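Local coordinates for protein putative exotoxin (superantigen) (Streptococcus pyogenes, PDB 1TY0) that binds zinc and probably acts as a superantigen toxin, able to use a common surface for T-cell receptor binding and dimerization, at residues 28-33 / 66-71. Residues are numbered along the deposited sequence; the frame is centred on the assembly and turned at random.
Sequences CNIDYL and KNQKVN
I30 lays its CD1 methyl against V70, and I30 CD1 lies 3.5 Å from V70 CG1. The two side chains cross at about a right angle. With chi1 at -66°, I30 CG1 stays on the side of its own backbone N, which is bonded to Q68 O, and comes within 3.4 Å of that oxygen. The other branch of V70, CG2, sits 3.5 Å from C28 O. I40 of strand 37-41 packs on I30 and C28, while V91 of strand 84-93 covers V70, so this apolar side is buried. Strand 28-33 pairs antiparallel with the start of strand 69-74 in the curled barrel sheet of the OB-fold domain, the short segment axes being 115° apart. On its other edge, against strand 37-41, D31 and Y32 both face Y39, a classic beta bulge. C28 and V70 form a hydrogen-bonded pair, N to O in both directions, and the bond from C28 N to V70 O is nearly straight (172°). N29 and K69 follow as a non-hydrogen-bonded pair on the more open side. Ahead of K69, residues 66-68 are loop. Two more backbone bonds tie this loop to I30. I30 N donates to Q68 O at 3.0 Å, and N67 N donates to I30 O at 2.7 Å. At the exposed end K66 runs alongside Y32, K66 CD being 4.0 Å from Y32 CD1.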
# COMPACT_ATOMS: atom_id res chain seq x y z
N CYS A 28 -10.83 -17.02 -2.74
CA CYS A 28 -10.41 -16.89 -4.13
C CYS A 28 -10.02 -18.24 -4.71
O CYS A 28 -9.46 -19.09 -4.02
CB CYS A 28 -9.21 -15.95 -4.22
SG CYS A 28 -9.55 -14.34 -3.50
N ASN A 29 -10.27 -18.42 -6.00
CA ASN A 29 -9.96 -19.69 -6.65
C ASN A 29 -8.53 -19.82 -7.16
O ASN A 29 -8.00 -18.90 -7.79
CB ASN A 29 -10.91 -19.92 -7.82
CG ASN A 29 -10.75 -21.30 -8.43
OD1 ASN A 29 -10.12 -21.46 -9.48
ND2 ASN A 29 -11.30 -22.30 -7.76
N ILE A 30 -7.92 -20.97 -6.88
CA ILE A 30 -6.57 -21.24 -7.37
C ILE A 30 -6.76 -21.68 -8.82
O ILE A 30 -7.23 -22.79 -9.08
CB ILE A 30 -5.89 -22.40 -6.61
CG1 ILE A 30 -5.64 -22.00 -5.15
CG2 ILE A 30 -4.56 -22.77 -7.28
CD1 ILE A 30 -4.95 -23.06 -4.32
N ASP A 31 -6.41 -20.81 -9.76
CA ASP A 31 -6.56 -21.13 -11.17
C ASP A 31 -5.47 -22.06 -11.68
O ASP A 31 -5.71 -22.91 -12.54
CB ASP A 31 -6.58 -19.86 -12.02
CG ASP A 31 -7.95 -19.21 -12.07
OD1 ASP A 31 -8.91 -19.78 -11.52
OD2 ASP A 31 -8.07 -18.12 -12.66
N TYR A 32 -4.26 -21.88 -11.17
CA TYR A 32 -3.15 -22.72 -11.60
C TYR A 32 -2.04 -22.78 -10.56
O TYR A 32 -1.84 -21.82 -9.80
CB TYR A 32 -2.59 -22.20 -12.93
CG TYR A 32 -1.79 -23.23 -13.69
CD1 TYR A 32 -2.42 -24.32 -14.29
CD2 TYR A 32 -0.41 -23.13 -13.78
CE1 TYR A 32 -1.68 -25.29 -14.96
CE2 TYR A 32 0.34 -24.09 -14.46
CZ TYR A 32 -0.30 -25.17 -15.04
OH TYR A 32 0.44 -26.12 -15.71
N LEU A 33 -1.34 -23.91 -10.53
CA LEU A 33 -0.23 -24.12 -9.61
C LEU A 33 1.02 -24.57 -10.35
O LEU A 33 0.98 -25.53 -11.13
CB LEU A 33 -0.58 -25.20 -8.57
CG LEU A 33 -1.71 -24.93 -7.57
CD1 LEU A 33 -2.03 -26.22 -6.81
CD2 LEU A 33 -1.28 -23.83 -6.60
N LYS A 66 -5.50 -27.37 -7.70
CA LYS A 66 -6.20 -26.41 -8.54
C LYS A 66 -7.68 -26.36 -8.18
O LYS A 66 -8.28 -27.37 -7.81
CB LYS A 66 -6.06 -26.74 -10.03
CG LYS A 66 -4.66 -26.58 -10.58
CD LYS A 66 -4.64 -26.82 -12.09
CE LYS A 66 -5.05 -28.24 -12.44
NZ LYS A 66 -5.00 -28.49 -13.91
N ASN A 67 -8.24 -25.16 -8.29
CA ASN A 67 -9.64 -24.87 -8.01
C ASN A 67 -10.06 -24.97 -6.55
O ASN A 67 -11.24 -25.02 -6.23
CB ASN A 67 -10.53 -25.73 -8.90
CG ASN A 67 -10.29 -25.45 -10.37
OD1 ASN A 67 -10.21 -24.29 -10.78
ND2 ASN A 67 -10.17 -26.50 -11.17
N GLN A 68 -9.06 -24.99 -5.67
CA GLN A 68 -9.30 -25.00 -4.24
C GLN A 68 -9.48 -23.52 -3.93
O GLN A 68 -8.88 -22.67 -4.59
CB GLN A 68 -8.07 -25.54 -3.50
CG GLN A 68 -8.17 -25.55 -1.99
CD GLN A 68 -6.87 -25.97 -1.31
OE1 GLN A 68 -5.99 -26.56 -1.95
NE2 GLN A 68 -6.74 -25.66 -0.02
N LYS A 69 -10.31 -23.20 -2.94
CA LYS A 69 -10.53 -21.82 -2.55
C LYS A 69 -9.51 -21.45 -1.48
O LYS A 69 -9.24 -22.23 -0.56
CB LYS A 69 -11.94 -21.62 -2.00
CG LYS A 69 -13.04 -21.82 -3.03
CD LYS A 69 -12.91 -20.84 -4.18
CE LYS A 69 -14.01 -21.04 -5.22
NZ LYS A 69 -13.94 -22.38 -5.86
N VAL A 70 -8.92 -20.26 -1.61
CA VAL A 70 -7.93 -19.81 -0.65
C VAL A 70 -8.11 -18.35 -0.29
O VAL A 70 -8.81 -17.61 -0.97
CB VAL A 70 -6.49 -19.98 -1.20
CG1 VAL A 70 -6.18 -21.45 -1.43
CG2 VAL A 70 -6.33 -19.19 -2.49
N ASN A 71 -7.48 -17.97 0.81
CA ASN A 71 -7.49 -16.58 1.26
C ASN A 71 -6.10 -16.04 1.00
O ASN A 71 -5.10 -16.77 1.07
CB ASN A 71 -7.80 -16.49 2.75
CG ASN A 71 -9.22 -16.90 3.05
OD1 ASN A 71 -10.13 -16.63 2.27
ND2 ASN A 71 -9.43 -17.56 4.19